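Long-range contacts in pyocin S5 (Pseudomonas aeruginosa PAO1, PDB 6THK), which is a bacteriocin imported into Pseudomonas aeruginosa, where it probably forms channels that depolarise the cytoplasmic membrane: residues K51-P56 with S135-W140; I126-Q131 with E166-Y171; K356-S361 with G480-E485; E363-F368 with D434-F439. The protein carries 1 engineered substitution. One frame throughout, in Å; residues are numbered along the deposited sequence.

Contact 1: K51-P56 with S135-W140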
loop_
_atom_site.group_PDB
_atom_site.type_symbol
_atom_site.label_atom_id
_atom_site.label_comp_id
_atom_site.label_asym_id
_atom_site.label_seq_id
_atom_site.Cartn_x
_atom_site.Cartn_y
_atom_site.Cartn_z
ATOM N N LYS A 51 55.671 72.525 14.366
ATOM C CA LYS A 51 55.624 71.782 15.624
ATOM C C LYS A 51 54.244 71.247 16.002
ATOM O O LYS A 51 54.154 70.121 16.482
ATOM C CB LYS A 51 56.188 72.654 16.768
ATOM C CG LYS A 51 56.397 71.927 18.100
ATOM C CD LYS A 51 56.625 72.881 19.278
ATOM C CE LYS A 51 55.355 73.348 19.962
ATOM N NZ LYS A 51 54.728 72.279 20.788
ATOM N N ASN A 52 53.193 72.072 15.855
ATOM C CA ASN A 52 51.844 71.787 16.331
ATOM C C ASN A 52 50.891 71.197 15.306
ATOM O O ASN A 52 49.928 70.536 15.700
ATOM C CB ASN A 52 51.232 73.048 16.950
ATOM C CG ASN A 52 52.052 73.613 18.089
ATOM O OD1 ASN A 52 51.918 73.203 19.244
ATOM N ND2 ASN A 52 52.963 74.524 17.780
ATOM N N ILE A 53 51.127 71.449 14.012
ATOM C CA ILE A 53 50.257 70.952 12.965
ATOM C C ILE A 53 50.994 69.963 12.025
ATOM O O ILE A 53 50.624 68.796 12.026
ATOM C CB ILE A 53 49.510 72.109 12.213
ATOM C CG1 ILE A 53 48.418 72.755 13.102
ATOM C CG2 ILE A 53 48.855 71.617 10.928
ATOM C CD1 ILE A 53 48.765 74.041 13.768
ATOM N N TYR A 54 51.999 70.389 11.242
ATOM C CA TYR A 54 52.648 69.507 10.264
ATOM C C TYR A 54 53.314 68.250 10.848
ATOM O O TYR A 54 53.025 67.161 10.366
ATOM C CB TYR A 54 53.644 70.258 9.368
ATOM C CG TYR A 54 54.001 69.504 8.099
ATOM C CD1 TYR A 54 55.030 68.562 8.085
ATOM C CD2 TYR A 54 53.310 69.733 6.909
ATOM C CE1 TYR A 54 55.348 67.852 6.925
ATOM C CE2 TYR A 54 53.644 69.055 5.734
ATOM C CZ TYR A 54 54.669 68.120 5.746
ATOM O OH TYR A 54 55.006 67.447 4.596
ATOM N N TYR A 55 54.215 68.387 11.830
ATOM C CA TYR A 55 54.933 67.241 12.399
ATOM C C TYR A 55 53.964 66.226 13.069
ATOM O O TYR A 55 54.066 65.043 12.717
ATOM C CB TYR A 55 56.099 67.683 13.313
ATOM C CG TYR A 55 57.297 68.270 12.583
ATOM C CD1 TYR A 55 57.133 69.064 11.447
ATOM C CD2 TYR A 55 58.591 68.080 13.058
ATOM C CE1 TYR A 55 58.226 69.617 10.779
ATOM C CE2 TYR A 55 59.694 68.637 12.403
ATOM C CZ TYR A 55 59.505 69.399 11.257
ATOM O OH TYR A 55 60.567 69.950 10.584
ATOM N N PRO A 56 52.956 66.645 13.900
ATOM C CA PRO A 56 52.007 65.661 14.464
ATOM C C PRO A 56 51.103 64.989 13.419
ATOM O O PRO A 56 50.957 63.763 13.481
ATOM C CB PRO A 56 51.179 66.491 15.463
ATOM C CG PRO A 56 51.986 67.722 15.726
ATOM C CD PRO A 56 52.667 67.999 14.424
ATOM N N SER A 135 46.339 75.440 5.906
ATOM C CA SER A 135 44.963 75.061 5.599
ATOM C C SER A 135 44.349 74.408 6.846
ATOM O O SER A 135 43.308 74.862 7.309
ATOM C CB SER A 135 44.923 74.109 4.404
ATOM O OG SER A 135 43.639 73.527 4.242
ATOM N N ILE A 136 45.058 73.425 7.446
ATOM C CA ILE A 136 44.627 72.727 8.655
ATOM C C ILE A 136 44.448 73.713 9.805
ATOM O O ILE A 136 43.427 73.669 10.495
ATOM C CB ILE A 136 45.567 71.537 9.007
ATOM C CG1 ILE A 136 45.548 70.465 7.884
ATOM C CG2 ILE A 136 45.158 70.920 10.343
ATOM C CD1 ILE A 136 46.621 69.405 7.933
ATOM N N TYR A 137 45.415 74.623 9.982
ATOM C CA TYR A 137 45.366 75.635 11.032
ATOM C C TYR A 137 44.123 76.522 10.946
ATOM O O TYR A 137 43.476 76.755 11.969
ATOM C CB TYR A 137 46.640 76.481 11.013
ATOM C CG TYR A 137 46.609 77.665 11.956
ATOM C CD1 TYR A 137 46.810 77.499 13.324
ATOM C CD2 TYR A 137 46.393 78.958 11.479
ATOM C CE1 TYR A 137 46.800 78.590 14.197
ATOM C CE2 TYR A 137 46.360 80.052 12.344
ATOM C CZ TYR A 137 46.569 79.864 13.701
ATOM O OH TYR A 137 46.568 80.941 14.552
ATOM N N GLU A 138 43.789 77.004 9.736
ATOM C CA GLU A 138 42.654 77.902 9.514
ATOM C C GLU A 138 41.344 77.175 9.691
ATOM O O GLU A 138 40.367 77.772 10.160
ATOM C CB GLU A 138 42.742 78.608 8.143
ATOM C CG GLU A 138 43.964 79.511 7.972
ATOM C CD GLU A 138 44.057 80.791 8.792
ATOM O OE1 GLU A 138 43.130 81.083 9.585
ATOM O OE2 GLU A 138 45.074 81.507 8.640
ATOM N N ALA A 139 41.340 75.894 9.364
ATOM C CA ALA A 139 40.163 75.087 9.545
ATOM C C ALA A 139 39.963 74.932 11.038
ATOM O O ALA A 139 38.857 75.068 11.533
ATOM C CB ALA A 139 40.340 73.739 8.886
ATOM N N TRP A 140 41.038 74.647 11.758
ATOM C CA TRP A 140 40.961 74.483 13.205
ATOM C C TRP A 140 40.544 75.775 13.897
ATOM O O TRP A 140 39.773 75.759 14.841
ATOM C CB TRP A 140 42.280 73.974 13.778
ATOM C CG TRP A 140 42.539 72.545 13.482
ATOM C CD1 TRP A 140 41.723 71.696 12.816
ATOM C CD2 TRP A 140 43.697 71.790 13.838
ATOM N NE1 TRP A 140 42.296 70.458 12.728
ATOM C CE2 TRP A 140 43.513 70.490 13.348
ATOM C CE3 TRP A 140 44.874 72.089 14.519
ATOM C CZ2 TRP A 140 44.456 69.493 13.517
ATOM C CZ3 TRP A 140 45.808 71.097 14.685
ATOM C CH2 TRP A 140 45.595 69.815 14.188
#
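I53 of helix 42-87 reaches across to I136, Y137 and W140 of helix 133-145, its CG1-CD1 branch meeting W140 and Y137 and its CG2 methyl I136. Its CG1 lies 3.5 Å from CZ3 of W140, meeting the indole obliquely. CG2, which stands anti to the backbone N (chi1 of I53 is -71°), is thereby turned to I136, with the two CG2 atoms 3.8 Å apart. At the branch tip, CD1 comes within 4.0 Å of CD1 of Y137. The I136 CG2 methyl also covers one face of the W140 indole, 3.4 Å above the ring plane and toward the rim, so I136 and W140, one turn apart, pack on each other as well as on I53. The two helices run at 125° to each other here, with axes 10.2 Å apart at closest approach. Segment 51-56 is irregular: it contains a wider pi-type turn and is kinked at P56. Farther out, V161 and E164 of helix 157-212 touch W140, while N52 turns its ND2 back to the carbonyl of Y48. No hydrogen bond joins the segments; their association rests on aliphatic branches packed against another isoleucine, an indole and a phenol ring, a largely dispersive and hydrophobic attachment.

Contact 2: I126-Q131 with E166-Y171. With ZN (zinc ion), chain F.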
loop_
_atom_site.group_PDB
_atom_site.type_symbol
_atom_site.label_atom_id
_atom_site.label_comp_id
_atom_site.label_asym_id
_atom_site.label_seq_id
_atom_site.Cartn_x
_atom_site.Cartn_y
_atom_site.Cartn_z
ATOM N N ILE A 126 38.335 67.054 7.036
ATOM C CA ILE A 126 39.612 67.604 6.624
ATOM C C ILE A 126 40.453 66.437 6.090
ATOM O O ILE A 126 40.742 65.505 6.846
ATOM C CB ILE A 126 40.319 68.389 7.782
ATOM C CG1 ILE A 126 39.334 69.317 8.554
ATOM C CG2 ILE A 126 41.532 69.171 7.255
ATOM C CD1 ILE A 126 39.813 69.819 9.905
ATOM N N ASP A 127 40.817 66.460 4.788
ATOM C CA ASP A 127 41.644 65.405 4.205
ATOM C C ASP A 127 43.080 65.791 4.488
ATOM O O ASP A 127 43.755 66.349 3.622
ATOM C CB ASP A 127 41.386 65.252 2.693
ATOM C CG ASP A 127 41.580 63.839 2.169
ATOM O OD1 ASP A 127 41.340 62.876 2.940
ATOM O OD2 ASP A 127 41.899 63.691 0.972
ATOM N N TYR A 128 43.524 65.501 5.731
ATOM C CA TYR A 128 44.813 65.845 6.338
ATOM C C TYR A 128 46.024 65.731 5.419
ATOM O O TYR A 128 46.803 66.688 5.328
ATOM C CB TYR A 128 45.047 65.043 7.626
ATOM C CG TYR A 128 43.912 65.153 8.613
ATOM C CD1 TYR A 128 43.728 66.308 9.369
ATOM C CD2 TYR A 128 43.013 64.109 8.786
ATOM C CE1 TYR A 128 42.668 66.421 10.267
ATOM C CE2 TYR A 128 41.938 64.219 9.666
ATOM C CZ TYR A 128 41.783 65.366 10.420
ATOM O OH TYR A 128 40.735 65.464 11.294
ATOM N N GLU A 129 46.172 64.593 4.730
ATOM C CA GLU A 129 47.289 64.304 3.824
ATOM C C GLU A 129 47.389 65.275 2.638
ATOM O O GLU A 129 48.490 65.512 2.142
ATOM C CB GLU A 129 47.246 62.819 3.348
ATOM C CG GLU A 129 46.499 62.508 2.051
ATOM C CD GLU A 129 45.154 61.816 2.156
ATOM O OE1 GLU A 129 44.653 61.643 3.290
ATOM O OE2 GLU A 129 44.600 61.447 1.096
ATOM N N LYS A 130 46.254 65.823 2.184
ATOM C CA LYS A 130 46.225 66.698 1.013
ATOM C C LYS A 130 46.181 68.192 1.340
ATOM O O LYS A 130 46.159 69.010 0.417
ATOM C CB LYS A 130 45.070 66.289 0.090
ATOM C CG LYS A 130 45.430 65.078 -0.756
ATOM C CD LYS A 130 44.213 64.261 -1.129
ATOM C CE LYS A 130 44.572 63.004 -1.883
ATOM N NZ LYS A 130 43.363 62.200 -2.208
ATOM N N GLN A 131 46.212 68.549 2.634
ATOM C CA GLN A 131 46.177 69.950 3.080
ATOM C C GLN A 131 47.544 70.461 3.537
ATOM O O GLN A 131 48.356 69.702 4.079
ATOM C CB GLN A 131 45.185 70.138 4.252
ATOM C CG GLN A 131 43.777 69.576 4.080
ATOM C CD GLN A 131 43.096 70.027 2.818
ATOM O OE1 GLN A 131 42.913 69.243 1.885
ATOM N NE2 GLN A 131 42.688 71.290 2.773
ATOM N N GLU A 166 43.289 64.020 17.998
ATOM C CA GLU A 166 42.638 62.765 18.397
ATOM C C GLU A 166 41.648 62.370 17.291
ATOM O O GLU A 166 41.604 61.207 16.896
ATOM C CB GLU A 166 41.917 62.915 19.746
ATOM C CG GLU A 166 41.715 61.591 20.475
ATOM C CD GLU A 166 40.619 61.549 21.528
ATOM O OE1 GLU A 166 40.058 60.449 21.747
ATOM O OE2 GLU A 166 40.323 62.603 22.140
ATOM N N ARG A 167 40.917 63.368 16.750
ATOM C CA ARG A 167 39.964 63.217 15.650
ATOM C C ARG A 167 40.672 62.820 14.337
ATOM O O ARG A 167 40.076 62.102 13.524
ATOM C CB ARG A 167 39.135 64.498 15.480
ATOM C CG ARG A 167 37.814 64.279 14.754
ATOM C CD ARG A 167 36.932 65.500 14.750
ATOM N NE ARG A 167 37.489 66.570 13.925
ATOM C CZ ARG A 167 37.189 66.760 12.645
ATOM N NH1 ARG A 167 36.340 65.950 12.026
ATOM N NH2 ARG A 167 37.737 67.764 11.975
ATOM N N ALA A 168 41.950 63.252 14.151
ATOM C CA ALA A 168 42.777 62.892 12.987
ATOM C C ALA A 168 43.135 61.399 13.049
ATOM O O ALA A 168 43.141 60.731 12.019
ATOM C CB ALA A 168 44.043 63.734 12.947
ATOM N N VAL A 169 43.414 60.881 14.267
ATOM C CA VAL A 169 43.699 59.460 14.503
ATOM C C VAL A 169 42.414 58.698 14.197
ATOM O O VAL A 169 42.450 57.783 13.372
ATOM C CB VAL A 169 44.240 59.191 15.935
ATOM C CG1 VAL A 169 44.141 57.717 16.306
ATOM C CG2 VAL A 169 45.673 59.677 16.067
ATOM N N ALA A 170 41.270 59.149 14.783
ATOM C CA ALA A 170 39.929 58.596 14.555
ATOM C C ALA A 170 39.603 58.466 13.060
ATOM O O ALA A 170 39.111 57.408 12.654
ATOM C CB ALA A 170 38.880 59.454 15.246
ATOM N N TYR A 171 39.928 59.511 12.235
ATOM C CA TYR A 171 39.693 59.507 10.782
ATOM C C TYR A 171 40.429 58.372 10.069
ATOM O O TYR A 171 39.821 57.683 9.248
ATOM C CB TYR A 171 40.029 60.862 10.142
ATOM C CG TYR A 171 40.081 60.842 8.625
ATOM C CD1 TYR A 171 38.918 60.731 7.866
ATOM C CD2 TYR A 171 41.295 60.916 7.948
ATOM C CE1 TYR A 171 38.962 60.686 6.475
ATOM C CE2 TYR A 171 41.352 60.870 6.555
ATOM C CZ TYR A 171 40.181 60.770 5.822
ATOM O OH TYR A 171 40.232 60.735 4.446
HETATM ZN ZN ZN F . 42.902 61.591 2.218
HETATM O O HOH W 1 42.695 59.188 3.526
#
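D127 OD1 is gripped by two partners, the zinc ion at 2.1 Å and, from the facing helix, Y171 OH. The Y171 OH to D127 OD1 bond, 2.8 Å, is weak and not settled, the proton having another acceptor within reach; the phenol stands almost perpendicular to the carboxylate (planes 86° apart). With CG of Y171 anti to the backbone N (chi1 168°), its ring runs along Y128 and brings OH to D127. E129 completes the site's protein share, binding zinc through both carboxylate oxygens, its OE2 at 2.0 Å. A water 3.1 Å from Y171 OH donates to E129 OE1, so it links the tyrosine to the second zinc ligand; Y172 OH bonds to that same oxygen. The loop folds tightly, D127 being the centre of an inverse gamma turn that leads into a short 3-10 segment, 128-130. This connection between helix 95-121 and helix 133-145 rests against helix 157-212 chiefly through Y128. A168 CB sits over one face of the Y128 ring, 3.9 Å from its centroid and 17° off the normal, while the carbonyl oxygen of I126 lies over the opposite face. Y171 CB meets the edge of Y128 in plane. Y128 OH lies 3.8 Å above the plane of the R167 guanidinium, whose edge touches I126 CD1. R167 NH1 bonds to P124 O and F120 O; NH2 forms a salt bridge with E164.

Contact 3: K356-S361 with G480-E485. With ZN (zinc ion), chain H.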
loop_
_atom_site.group_PDB
_atom_site.type_symbol
_atom_site.label_atom_id
_atom_site.label_comp_id
_atom_site.label_asym_id
_atom_site.label_seq_id
_atom_site.Cartn_x
_atom_site.Cartn_y
_atom_site.Cartn_z
ATOM N N LYS A 356 -24.837 -47.506 2.939
ATOM C CA LYS A 356 -24.508 -48.832 2.426
ATOM C C LYS A 356 -23.741 -48.711 1.098
ATOM O O LYS A 356 -23.771 -47.653 0.458
ATOM C CB LYS A 356 -25.785 -49.666 2.220
ATOM C CG LYS A 356 -26.487 -50.160 3.496
ATOM C CD LYS A 356 -27.573 -51.190 3.112
ATOM C CE LYS A 356 -28.343 -51.761 4.284
ATOM N NZ LYS A 356 -29.116 -50.716 5.016
ATOM N N ASN A 357 -23.026 -49.786 0.721
ATOM C CA ASN A 357 -22.318 -49.880 -0.557
ATOM C C ASN A 357 -23.052 -50.911 -1.432
ATOM O O ASN A 357 -23.931 -51.628 -0.944
ATOM C CB ASN A 357 -20.858 -50.316 -0.363
ATOM C CG ASN A 357 -19.989 -49.319 0.345
ATOM O OD1 ASN A 357 -19.679 -48.239 -0.172
ATOM N ND2 ASN A 357 -19.542 -49.700 1.531
ATOM N N ILE A 358 -22.692 -50.982 -2.719
ATOM C CA ILE A 358 -23.285 -51.918 -3.668
ATOM C C ILE A 358 -22.765 -53.327 -3.374
ATOM O O ILE A 358 -21.580 -53.493 -3.081
ATOM C CB ILE A 358 -22.940 -51.419 -5.086
ATOM C CG1 ILE A 358 -23.721 -50.134 -5.375
ATOM C CG2 ILE A 358 -23.150 -52.484 -6.176
ATOM C CD1 ILE A 358 -23.019 -49.120 -6.200
ATOM N N ARG A 359 -23.645 -54.336 -3.426
ATOM C CA ARG A 359 -23.252 -55.727 -3.195
ATOM C C ARG A 359 -22.487 -56.286 -4.410
ATOM O O ARG A 359 -22.237 -55.574 -5.389
ATOM C CB ARG A 359 -24.476 -56.602 -2.885
ATOM C CG ARG A 359 -25.250 -56.175 -1.645
ATOM C CD ARG A 359 -26.587 -56.876 -1.552
ATOM N NE ARG A 359 -26.454 -58.261 -1.094
ATOM C CZ ARG A 359 -27.420 -59.169 -1.174
ATOM N NH1 ARG A 359 -28.594 -58.856 -1.709
ATOM N NH2 ARG A 359 -27.214 -60.405 -0.737
ATOM N N SER A 360 -22.080 -57.553 -4.328
ATOM C CA SER A 360 -21.387 -58.195 -5.430
ATOM C C SER A 360 -22.464 -58.818 -6.319
ATOM O O SER A 360 -23.574 -59.061 -5.841
ATOM C CB SER A 360 -20.439 -59.265 -4.901
ATOM O OG SER A 360 -21.165 -60.251 -4.188
ATOM N N SER A 361 -22.146 -59.076 -7.599
ATOM C CA SER A 361 -23.078 -59.701 -8.543
ATOM C C SER A 361 -23.496 -61.079 -8.036
ATOM O O SER A 361 -24.675 -61.382 -8.082
ATOM C CB SER A 361 -22.469 -59.795 -9.938
ATOM O OG SER A 361 -21.439 -60.769 -9.994
ATOM N N GLY A 480 -32.787 -53.078 -5.609
ATOM C CA GLY A 480 -32.884 -53.566 -4.237
ATOM C C GLY A 480 -32.066 -54.819 -3.968
ATOM O O GLY A 480 -31.467 -54.931 -2.902
ATOM N N ALA A 481 -32.020 -55.768 -4.928
ATOM C CA ALA A 481 -31.203 -57.000 -4.836
ATOM C C ALA A 481 -29.696 -56.664 -4.735
ATOM O O ALA A 481 -28.903 -57.452 -4.221
ATOM C CB ALA A 481 -31.439 -57.874 -6.063
ATOM N N MET A 482 -29.323 -55.483 -5.223
ATOM C CA MET A 482 -27.947 -55.005 -5.249
ATOM C C MET A 482 -27.573 -54.248 -3.970
ATOM O O MET A 482 -26.412 -53.863 -3.797
ATOM C CB MET A 482 -27.783 -54.094 -6.464
ATOM C CG MET A 482 -26.437 -54.182 -7.083
ATOM S SD MET A 482 -26.251 -55.690 -8.020
ATOM C CE MET A 482 -24.571 -56.107 -7.634
ATOM N N ILE A 483 -28.572 -54.033 -3.082
ATOM C CA ILE A 483 -28.423 -53.264 -1.849
ATOM C C ILE A 483 -28.626 -54.113 -0.595
ATOM O O ILE A 483 -27.674 -54.347 0.152
ATOM C CB ILE A 483 -29.343 -52.010 -1.868
ATOM C CG1 ILE A 483 -29.088 -51.148 -3.125
ATOM C CG2 ILE A 483 -29.193 -51.193 -0.574
ATOM C CD1 ILE A 483 -30.112 -50.040 -3.405
ATOM N N ASP A 484 -29.863 -54.574 -0.377
ATOM C CA ASP A 484 -30.269 -55.321 0.805
ATOM C C ASP A 484 -31.353 -56.302 0.419
ATOM O O ASP A 484 -32.235 -55.953 -0.368
ATOM C CB ASP A 484 -30.844 -54.317 1.843
ATOM C CG ASP A 484 -30.959 -54.795 3.278
ATOM O OD1 ASP A 484 -30.475 -55.912 3.575
ATOM O OD2 ASP A 484 -31.496 -54.028 4.122
ATOM N N GLU A 485 -31.321 -57.500 1.030
ATOM C CA GLU A 485 -32.304 -58.572 0.857
ATOM C C GLU A 485 -33.725 -58.124 1.213
ATOM O O GLU A 485 -34.654 -58.494 0.499
ATOM C CB GLU A 485 -31.924 -59.820 1.679
ATOM C CG GLU A 485 -32.761 -61.058 1.364
ATOM C CD GLU A 485 -32.141 -62.171 0.538
ATOM O OE1 GLU A 485 -30.910 -62.384 0.627
ATOM O OE2 GLU A 485 -32.910 -62.886 -0.142
HETATM ZN ZN ZN H . -35.138 -63.097 -0.070
HETATM O O HOH W 2 -24.942 -53.291 0.829
#
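A bend at chi3 (77°) in R359 carries its guanidinium to the A481 carbonyl, while M482, bent at chi2 (75°) and chi3, brings its CE methyl back to the loop, 3.3 Å from R359 O. The backbones join as well: R359 N donates to M482 O at 2.8 Å in a nearly straight bond (173°). R359 NH1 to A481 O, at 2.9 Å, is weak. The I358 and M482 side chains cross obliquely, CG2 to CG 3.8 Å. The contact ties the loop between helices 340-353 and 361-378 to the turn joining helices 468-481 and 485-498, within the colicin pore-forming domain. A water bridges the two segments, donating to N357 O at 2.6 Å and to I483 O at 3.0 Å. The K356 side chain crosses that of I483 at about a right angle, CD near CG2, its NZ bonding to G352 O. E485 OE2 binds zinc at 2.2 Å, a site completed by H371 and E489, whereas S367 OG links E485 OE1 with R359 NH2.

Contact 4: E363-F368 with D434-F439; sequences EAIKSF and DWKPFF
F368 stands between W435 and F439, edge toward one and face toward the other. Toward W435 its edge meets the face of the five-membered ring with planes at 66° and centroids 4.7 Å apart; CE2 of F368 lies 3.3 Å from CD1 of W435. Toward F439 it offers a face, which receives the edge of that ring in an offset edge-to-face pair (centroids 5.5 Å, planes at 69°). With CG anti to the backbone N (chi1 -167°), the F368 ring is swung between them. One turn earlier on helix 361-378, A364 CB covers a face of F439, 4.0 Å from the centroid. I365 crosses K436 at about a right angle, CG2 3.8 Å from K436 CG, and slides past F439. At the start of helix 436-446, D434 OD1 caps K436 N at 3.1 Å. F426 of helix 419-431 extends the cluster by an edge-to-face contact with W435. With no hydrogen bond across, cohesion comes from apolar burial and the mild attraction of C-H edges for pi faces.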
loop_
_atom_site.group_PDB
_atom_site.type_symbol
_atom_site.label_atom_id
_atom_site.label_comp_id
_atom_site.label_asym_id
_atom_site.label_seq_id
_atom_site.Cartn_x
_atom_site.Cartn_y
_atom_site.Cartn_z
ATOM N N GLU A 363 -23.724 -62.169 -4.814
ATOM C CA GLU A 363 -24.675 -61.963 -3.717
ATOM C C GLU A 363 -26.064 -61.671 -4.306
ATOM O O GLU A 363 -27.016 -62.404 -4.021
ATOM C CB GLU A 363 -24.219 -60.811 -2.779
ATOM C CG GLU A 363 -23.121 -61.172 -1.783
ATOM C CD GLU A 363 -22.686 -60.051 -0.848
ATOM O OE1 GLU A 363 -23.479 -59.682 0.050
ATOM O OE2 GLU A 363 -21.537 -59.570 -0.982
ATOM N N ALA A 364 -26.142 -60.642 -5.186
ATOM C CA ALA A 364 -27.352 -60.187 -5.878
ATOM C C ALA A 364 -28.030 -61.293 -6.659
ATOM O O ALA A 364 -29.247 -61.425 -6.565
ATOM C CB ALA A 364 -27.011 -59.033 -6.801
ATOM N N ILE A 365 -27.240 -62.098 -7.420
ATOM C CA ILE A 365 -27.713 -63.239 -8.218
ATOM C C ILE A 365 -28.346 -64.276 -7.285
ATOM O O ILE A 365 -29.449 -64.738 -7.571
ATOM C CB ILE A 365 -26.598 -63.829 -9.148
ATOM C CG1 ILE A 365 -26.318 -62.888 -10.344
ATOM C CG2 ILE A 365 -26.964 -65.244 -9.651
ATOM C CD1 ILE A 365 -24.916 -62.979 -10.949
ATOM N N LYS A 366 -27.674 -64.580 -6.144
ATOM C CA LYS A 366 -28.155 -65.523 -5.122
ATOM C C LYS A 366 -29.467 -65.064 -4.483
ATOM O O LYS A 366 -30.382 -65.878 -4.383
ATOM C CB LYS A 366 -27.080 -65.800 -4.055
ATOM N N SER A 367 -29.578 -63.766 -4.092
ATOM C CA SER A 367 -30.792 -63.191 -3.484
ATOM C C SER A 367 -31.935 -63.163 -4.484
ATOM O O SER A 367 -33.046 -63.570 -4.148
ATOM C CB SER A 367 -30.540 -61.771 -2.977
ATOM O OG SER A 367 -29.559 -61.711 -1.956
ATOM N N PHE A 368 -31.658 -62.676 -5.717
ATOM C CA PHE A 368 -32.643 -62.548 -6.795
ATOM C C PHE A 368 -33.137 -63.888 -7.342
ATOM O O PHE A 368 -34.312 -63.984 -7.697
ATOM C CB PHE A 368 -32.114 -61.653 -7.923
ATOM C CG PHE A 368 -33.162 -61.212 -8.917
ATOM C CD1 PHE A 368 -34.035 -60.169 -8.619
ATOM C CD2 PHE A 368 -33.263 -61.823 -10.163
ATOM C CE1 PHE A 368 -34.998 -59.755 -9.543
ATOM C CE2 PHE A 368 -34.236 -61.418 -11.079
ATOM C CZ PHE A 368 -35.091 -60.379 -10.770
ATOM N N ASP A 434 -32.929 -63.936 -17.961
ATOM C CA ASP A 434 -31.609 -63.850 -17.350
ATOM C C ASP A 434 -31.174 -62.455 -16.873
ATOM O O ASP A 434 -30.903 -61.545 -17.672
ATOM C CB ASP A 434 -30.542 -64.466 -18.284
ATOM C CG ASP A 434 -29.278 -64.954 -17.583
ATOM O OD1 ASP A 434 -29.197 -64.833 -16.333
ATOM O OD2 ASP A 434 -28.363 -65.440 -18.281
ATOM N N TRP A 435 -30.987 -62.371 -15.557
ATOM C CA TRP A 435 -30.540 -61.166 -14.879
ATOM C C TRP A 435 -29.066 -61.239 -14.460
ATOM O O TRP A 435 -28.472 -60.225 -14.123
ATOM C CB TRP A 435 -31.448 -60.851 -13.691
ATOM C CG TRP A 435 -32.771 -60.310 -14.124
ATOM C CD1 TRP A 435 -33.920 -61.006 -14.293
ATOM C CD2 TRP A 435 -33.068 -58.959 -14.474
ATOM N NE1 TRP A 435 -34.918 -60.177 -14.713
ATOM C CE2 TRP A 435 -34.419 -58.911 -14.835
ATOM C CE3 TRP A 435 -32.322 -57.784 -14.512
ATOM C CZ2 TRP A 435 -35.039 -57.741 -15.226
ATOM C CZ3 TRP A 435 -32.940 -56.628 -14.898
ATOM C CH2 TRP A 435 -34.283 -56.610 -15.250
ATOM N N LYS A 436 -28.488 -62.437 -14.475
ATOM C CA LYS A 436 -27.056 -62.625 -14.150
ATOM C C LYS A 436 -26.158 -61.645 -14.956
ATOM O O LYS A 436 -25.375 -60.936 -14.321
ATOM C CB LYS A 436 -26.605 -64.095 -14.320
ATOM C CG LYS A 436 -27.386 -65.096 -13.450
ATOM C CD LYS A 436 -26.749 -66.497 -13.417
ATOM C CE LYS A 436 -27.073 -67.366 -14.616
ATOM N NZ LYS A 436 -28.481 -67.846 -14.592
ATOM N N PRO A 437 -26.339 -61.457 -16.303
ATOM C CA PRO A 437 -25.508 -60.468 -17.024
ATOM C C PRO A 437 -25.850 -59.012 -16.692
ATOM O O PRO A 437 -25.119 -58.111 -17.090
ATOM C CB PRO A 437 -25.766 -60.796 -18.505
ATOM C CG PRO A 437 -26.388 -62.169 -18.499
ATOM C CD PRO A 437 -27.200 -62.185 -17.255
ATOM N N PHE A 438 -27.024 -58.771 -16.117
ATOM C CA PHE A 438 -27.338 -57.423 -15.661
ATOM C C PHE A 438 -26.571 -57.039 -14.404
ATOM O O PHE A 438 -26.019 -55.957 -14.298
ATOM C CB PHE A 438 -28.821 -57.218 -15.397
ATOM C CG PHE A 438 -29.130 -55.855 -14.870
ATOM C CD1 PHE A 438 -29.178 -54.775 -15.717
ATOM C CD2 PHE A 438 -29.320 -55.649 -13.523
ATOM C CE1 PHE A 438 -29.443 -53.513 -15.235
ATOM C CE2 PHE A 438 -29.583 -54.395 -13.032
ATOM C CZ PHE A 438 -29.644 -53.324 -13.889
ATOM N N PHE A 439 -26.607 -57.937 -13.426
ATOM C CA PHE A 439 -25.952 -57.722 -12.147
ATOM C C PHE A 439 -24.456 -57.588 -12.339
ATOM O O PHE A 439 -23.809 -56.770 -11.696
ATOM C CB PHE A 439 -26.291 -58.839 -11.161
ATOM C CG PHE A 439 -27.717 -58.820 -10.701
ATOM C CD1 PHE A 439 -28.268 -57.673 -10.172
ATOM C CD2 PHE A 439 -28.510 -59.937 -10.817
ATOM C CE1 PHE A 439 -29.578 -57.645 -9.756
ATOM C CE2 PHE A 439 -29.823 -59.917 -10.405
ATOM C CZ PHE A 439 -30.358 -58.770 -9.872
#

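Overall arrangement
From the N terminus, contact 1 opens on helix 42-87 and closes on helix 133-145. Contact 2 begins inside that loop, at 126-131, and closes beyond it on helix 157-212, so the two cross; their centres are about 10 Å apart, and together they bind three helices and a zinc-binding loop. The chain runs through the long helices to the far end, where contact 3 opens at 356-361, about 148 Å from contact 1 centre to centre, and closes at 480-485, joining the loop after helix 340-353 to the turn before helix 485-498. Contact 4 opens and closes within that span, and the two touch, tying helices 361-378 and 436-446 to this loop and turn within the colicin pore-forming domain.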